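Local structure of threonine synthase (Brucella melitensis bv. 1, 4F4F) at residues A[54-59]-A[91-96]; A[85-90]-A[120-125]. The protein probably catalyses the last step of threonine biosynthesis, the pyridoxal-phosphate-dependent conversion of O-phospho-L-homoserine and water into L-threonine and phosphate. One frame throughout, in Å; residues are numbered along the deposited sequence.

In the fold
The two contacts lie on the same side of the chain's centre, their own centres about 12 Å apart, and their segments alternate in sequence: 54-59, 85-90, 91-96, 120-125. Contact 1 packs the start of helix 56-64 on the loop leading into strand 96-100, an outermost strand of the six-stranded mixed sheet. Contact 2 joins the end of helix 74-86 and the residues after it to helix 117-134, which begins at Lys117 of the cofactor pocket. Segments 85-90 and 91-96 are continuous, and the rings of Tyr56 and Tyr85 meet edge-to-face. Contact 2 thus ties helix 74-86 to the helix that starts at the cofactor pocket, while contact 1 holds helix 56-64 on the linking loop.

Contact 1: residues A[54-59]-A[91-96]; sequences KSYVEV and DAVCPL
At the N-terminus of helix 56-64, Tyr56 packs on the loop that carries the chain from helix 74-86 into strand 96-100. Its ring lies against Val93, and the two side chains cross at about a right angle. Val93 CG1 sits over the ring centre in a CH-pi contact, 3.8 Å from the centroid of the Tyr56 ring and only 9° off its normal. The other methyl reaches back along the tyrosine, with Val93 CG2 3.5 Å from Tyr56 CB. Tyr56 holds CG anti to its own nitrogen (chi1 -173°), which carries the ring out from the helix across the valine. Cys94 adds an oblique sulfur-aromatic contact, its SG 3.9 Å from Tyr56 CE2. Val237 and Thr241 of helix 236-245 also touch the buried Tyr56.

No direct hydrogen bond joins the segments, but one water does: it accepts from Tyr56 N at 3.1 Å and donates to Asp91 O at 2.7 Å. The water thus occupies an amide of the first helical turn. Ser55, the N-cap residue, takes the proton of Glu58 N on its OG at 3.0 Å, while Glu58 OE1 accepts from Ser55 N through its anti lone pair at 2.8 Å. These reciprocal bonds are those of a capping box, the classic N-terminal motif of an alpha-helix.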
loop_
_atom_site.group_PDB
_atom_site.type_symbol
_atom_site.label_atom_id
_atom_site.label_comp_id
_atom_site.label_asym_id
_atom_site.label_seq_id
_atom_site.Cartn_x
_atom_site.Cartn_y
_atom_site.Cartn_z
ATOM N N LYS A 54 0.210 8.883 23.260
ATOM C CA LYS A 54 -0.560 7.653 23.089
ATOM C C LYS A 54 0.248 6.657 22.246
ATOM O O LYS A 54 0.998 7.042 21.335
ATOM C CB LYS A 54 -1.898 7.957 22.402
ATOM N N SER A 55 -0.021 5.386 22.478
ATOM C CA SER A 55 0.600 4.302 21.720
ATOM C C SER A 55 0.142 4.360 20.269
ATOM O O SER A 55 -0.873 4.998 19.952
ATOM C CB SER A 55 0.207 2.962 22.335
ATOM O OG SER A 55 -1.120 2.651 22.007
ATOM N N TYR A 56 0.884 3.680 19.387
ATOM C CA TYR A 56 0.483 3.543 17.979
ATOM C C TYR A 56 -0.938 3.010 17.886
ATOM O O TYR A 56 -1.750 3.536 17.134
ATOM C CB TYR A 56 1.441 2.611 17.184
ATOM C CG TYR A 56 1.149 2.599 15.709
ATOM C CD1 TYR A 56 0.181 1.760 15.179
ATOM C CD2 TYR A 56 1.795 3.467 14.846
ATOM C CE1 TYR A 56 -0.125 1.748 13.836
ATOM C CE2 TYR A 56 1.520 3.461 13.489
ATOM C CZ TYR A 56 0.554 2.619 12.975
ATOM O OH TYR A 56 0.258 2.639 11.627
ATOM N N VAL A 57 -1.231 1.951 18.652
ATOM C CA VAL A 57 -2.559 1.363 18.649
ATOM C C VAL A 57 -3.615 2.376 19.088
ATOM O O VAL A 57 -4.633 2.484 18.475
ATOM C CB VAL A 57 -2.594 0.092 19.524
ATOM C CG1 VAL A 57 -4.023 -0.373 19.814
ATOM C CG2 VAL A 57 -1.779 -0.994 18.850
ATOM N N GLU A 58 -3.358 3.132 20.136
ATOM C CA GLU A 58 -4.325 4.116 20.597
ATOM C C GLU A 58 -4.572 5.224 19.583
ATOM O O GLU A 58 -5.697 5.682 19.424
ATOM C CB GLU A 58 -3.866 4.724 21.916
ATOM C CG GLU A 58 -3.948 3.770 23.095
ATOM C CD GLU A 58 -3.240 4.340 24.316
ATOM O OE1 GLU A 58 -2.171 4.978 24.191
ATOM O OE2 GLU A 58 -3.730 4.143 25.414
ATOM N N VAL A 59 -3.526 5.654 18.874
ATOM C CA VAL A 59 -3.692 6.664 17.860
ATOM C C VAL A 59 -4.500 6.093 16.694
ATOM O O VAL A 59 -5.372 6.756 16.153
ATOM C CB VAL A 59 -2.339 7.220 17.370
ATOM C CG1 VAL A 59 -2.508 8.140 16.160
ATOM C CG2 VAL A 59 -1.637 7.978 18.506
ATOM N N ASP A 91 8.319 -1.594 19.314
ATOM C CA ASP A 91 7.332 -1.040 20.257
ATOM C C ASP A 91 6.580 0.176 19.714
ATOM O O ASP A 91 5.418 0.384 20.058
ATOM C CB ASP A 91 8.008 -0.698 21.612
ATOM C CG ASP A 91 8.333 -1.942 22.440
ATOM O OD1 ASP A 91 7.806 -3.024 22.120
ATOM O OD2 ASP A 91 9.140 -1.859 23.379
ATOM N N ALA A 92 7.255 1.020 18.933
ATOM C CA ALA A 92 6.602 2.166 18.286
ATOM C C ALA A 92 5.786 1.816 17.048
ATOM O O ALA A 92 5.118 2.703 16.484
ATOM C CB ALA A 92 7.647 3.212 17.903
ATOM N N VAL A 93 5.906 0.569 16.591
ATOM C CA VAL A 93 5.272 0.051 15.350
ATOM C C VAL A 93 5.971 0.629 14.115
ATOM O O VAL A 93 6.550 -0.139 13.359
ATOM C CB VAL A 93 3.726 0.223 15.297
ATOM C CG1 VAL A 93 3.130 -0.422 14.033
ATOM C CG2 VAL A 93 3.101 -0.377 16.569
ATOM N N CYS A 94 5.907 1.954 13.928
ATOM C CA CYS A 94 6.561 2.664 12.840
ATOM C C CYS A 94 7.475 3.769 13.416
ATOM O O CYS A 94 7.036 4.897 13.626
ATOM C CB CYS A 94 5.497 3.292 11.941
ATOM S SG CYS A 94 4.363 2.106 11.159
ATOM N N PRO A 95 8.743 3.452 13.689
ATOM C CA PRO A 95 9.599 4.429 14.403
ATOM C C PRO A 95 10.323 5.385 13.458
ATOM O O PRO A 95 10.554 5.037 12.302
ATOM C CB PRO A 95 10.616 3.560 15.071
ATOM C CG PRO A 95 10.763 2.392 14.133
ATOM C CD PRO A 95 9.385 2.139 13.584
ATOM N N LEU A 96 10.642 6.580 13.952
ATOM C CA LEU A 96 11.522 7.517 13.232
ATOM C C LEU A 96 12.999 7.251 13.555
ATOM O O LEU A 96 13.346 6.916 14.683
ATOM C CB LEU A 96 11.164 8.964 13.583
ATOM C CG LEU A 96 9.800 9.481 13.138
ATOM C CD1 LEU A 96 9.461 10.806 13.873
ATOM C CD2 LEU A 96 9.713 9.659 11.628
HETATM O O HOH W 1 3.191 1.864 20.400
#

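Contact 2: residues A[85-90]-A[120-125]; sequences YGTFRH and AMQLLA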
loop_
_atom_site.group_PDB
_atom_site.type_symbol
_atom_site.label_atom_id
_atom_site.label_comp_id
_atom_site.label_asym_id
_atom_site.label_seq_id
_atom_site.Cartn_x
_atom_site.Cartn_y
_atom_site.Cartn_z
ATOM N N TYR A 85 -1.076 -4.866 15.000
ATOM C CA TYR A 85 0.210 -4.184 15.201
ATOM C C TYR A 85 1.122 -4.904 16.200
ATOM O O TYR A 85 2.319 -4.631 16.282
ATOM C CB TYR A 85 -0.032 -2.671 15.431
ATOM C CG TYR A 85 -0.689 -2.162 14.166
ATOM C CD1 TYR A 85 -0.013 -2.223 12.936
ATOM C CD2 TYR A 85 -2.002 -1.715 14.168
ATOM C CE1 TYR A 85 -0.618 -1.862 11.766
ATOM C CE2 TYR A 85 -2.618 -1.328 12.985
ATOM C CZ TYR A 85 -1.927 -1.386 11.797
ATOM O OH TYR A 85 -2.554 -1.034 10.626
ATOM N N GLY A 86 0.569 -5.865 16.915
ATOM C CA GLY A 86 1.357 -6.813 17.696
ATOM C C GLY A 86 2.245 -7.676 16.796
ATOM O O GLY A 86 3.232 -8.239 17.268
ATOM N N THR A 87 1.932 -7.764 15.498
ATOM C CA THR A 87 2.805 -8.450 14.553
ATOM C C THR A 87 4.036 -7.660 14.135
ATOM O O THR A 87 4.886 -8.169 13.411
ATOM C CB THR A 87 2.076 -8.864 13.248
ATOM O OG1 THR A 87 1.806 -7.736 12.427
ATOM C CG2 THR A 87 0.776 -9.672 13.518
ATOM N N PHE A 88 4.116 -6.405 14.548
ATOM C CA PHE A 88 5.255 -5.552 14.202
ATOM C C PHE A 88 6.262 -5.642 15.344
ATOM O O PHE A 88 5.927 -5.395 16.506
ATOM C CB PHE A 88 4.762 -4.107 14.018
ATOM C CG PHE A 88 4.239 -3.819 12.650
ATOM C CD1 PHE A 88 3.121 -4.462 12.173
ATOM C CD2 PHE A 88 4.902 -2.911 11.828
ATOM C CE1 PHE A 88 2.670 -4.241 10.881
ATOM C CE2 PHE A 88 4.449 -2.667 10.553
ATOM C CZ PHE A 88 3.329 -3.332 10.089
ATOM N N ARG A 89 7.497 -5.996 15.014
ATOM C CA ARG A 89 8.560 -6.191 16.001
ATOM C C ARG A 89 9.223 -4.839 16.259
ATOM O O ARG A 89 10.384 -4.595 15.889
ATOM C CB ARG A 89 9.591 -7.181 15.487
ATOM C CG ARG A 89 9.160 -8.654 15.481
ATOM C CD ARG A 89 8.036 -9.021 14.511
ATOM N NE ARG A 89 7.935 -10.491 14.445
ATOM C CZ ARG A 89 7.026 -11.203 13.763
ATOM N NH1 ARG A 89 7.099 -12.527 13.799
ATOM N NH2 ARG A 89 6.054 -10.637 13.048
ATOM N N HIS A 90 8.461 -3.929 16.819
ATOM C CA HIS A 90 8.985 -2.657 17.268
ATOM C C HIS A 90 7.937 -2.048 18.131
ATOM O O HIS A 90 6.761 -1.983 17.734
ATOM C CB HIS A 90 9.347 -1.679 16.123
ATOM C CG HIS A 90 10.252 -0.586 16.586
ATOM N ND1 HIS A 90 9.823 0.417 17.377
ATOM C CD2 HIS A 90 11.631 -0.407 16.432
ATOM C CE1 HIS A 90 10.855 1.222 17.678
ATOM N NE2 HIS A 90 11.968 0.715 17.106
ATOM N N ALA A 120 -1.170 -1.897 6.251
ATOM C CA ALA A 120 -2.575 -1.989 5.882
ATOM C C ALA A 120 -3.044 -3.473 5.881
ATOM O O ALA A 120 -4.139 -3.751 6.317
ATOM C CB ALA A 120 -2.857 -1.331 4.525
ATOM N N MET A 121 -2.234 -4.393 5.366
ATOM C CA MET A 121 -2.716 -5.772 5.208
ATOM C C MET A 121 -3.097 -6.432 6.521
ATOM O O MET A 121 -4.098 -7.140 6.610
ATOM C CB MET A 121 -1.683 -6.661 4.534
ATOM C CG MET A 121 -1.554 -6.356 3.102
ATOM S SD MET A 121 -2.806 -7.172 2.115
ATOM C CE MET A 121 -1.684 -7.055 0.715
ATOM N N GLN A 122 -2.289 -6.210 7.544
ATOM C CA GLN A 122 -2.473 -6.934 8.796
ATOM C C GLN A 122 -3.807 -6.520 9.440
ATOM O O GLN A 122 -4.480 -7.334 10.062
ATOM C CB GLN A 122 -1.278 -6.673 9.736
ATOM C CG GLN A 122 -0.002 -7.407 9.360
ATOM C CD GLN A 122 -0.119 -8.909 9.515
ATOM O OE1 GLN A 122 -0.870 -9.410 10.370
ATOM N NE2 GLN A 122 0.601 -9.648 8.655
ATOM N N LEU A 123 -4.218 -5.283 9.243
ATOM C CA LEU A 123 -5.509 -4.833 9.775
ATOM C C LEU A 123 -6.648 -5.203 8.828
ATOM O O LEU A 123 -7.708 -5.690 9.273
ATOM C CB LEU A 123 -5.483 -3.322 10.057
ATOM C CG LEU A 123 -6.754 -2.713 10.684
ATOM C CD1 LEU A 123 -7.120 -3.455 11.955
ATOM C CD2 LEU A 123 -6.621 -1.193 10.894
ATOM N N LEU A 124 -6.446 -4.950 7.528
ATOM C CA LEU A 124 -7.431 -5.316 6.489
ATOM C C LEU A 124 -7.874 -6.774 6.628
ATOM O O LEU A 124 -9.065 -7.072 6.568
ATOM C CB LEU A 124 -6.863 -5.119 5.063
ATOM C CG LEU A 124 -7.726 -5.647 3.899
ATOM C CD1 LEU A 124 -9.077 -4.923 3.988
ATOM C CD2 LEU A 124 -7.136 -5.400 2.523
ATOM N N ALA A 125 -6.934 -7.693 6.787
ATOM C CA ALA A 125 -7.307 -9.125 6.847
ATOM C C ALA A 125 -8.201 -9.410 8.083
ATOM O O ALA A 125 -9.171 -10.185 7.978
ATOM C CB ALA A 125 -6.087 -10.031 6.797
#
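Helix 117-134, which starts at the cofactor-pocket residue Lys117 within the pyridoxal-phosphate-dependent enzyme family region, meets the end of helix 74-86 and the loop after it. Gln122 and Leu123 both point toward segment 85-90, with Thr87 and Phe88 beside the glutamine and Tyr85 beside the leucine. Across the two segments the contact is made by packing alone; the polar ends are bonded elsewhere.

Tyr85 meets Leu123 through its hydroxyl end. Tyr85 OH comes within 3.8 Å of Leu123 CB and 4.1 Å of Leu123 CD2. Leu123 CB lies oblique to the Tyr85 ring. That hydroxyl also hydrogen-bonds to Val119 O, a backbone carbonyl in the first turn of helix 117-134, which helps hold the phenol against the helix. The ring also touches Val93.

The glutamine chain bends at chi2 (-67°), bringing its amide group alongside Thr87. Thr87 OG1 lies 3.6 Å from Gln122 CG, and the threonine methyl CG2 is likewise 3.6 Å from Gln122 OE1. The threonine hydroxyl is hydrogen-bonded to Ala84 O, one turn back. Both ends of the glutamine amide are engaged as well: Arg126 NH1 bonds to OE1, and NE2 to Glu155 O at helix 148-157. Such bonds would restrain rotation of this buried amide. Phe88 presents its ring edge to the same side chain and touches Asp118 and Val119 of the helix.

Arg89 is the centre of an inverse gamma turn, and its guanidinium folds back on the loop: Arg89 NH2 donates to Thr87 O at 2.8 Å, tilted 24° from the carbonyl plane.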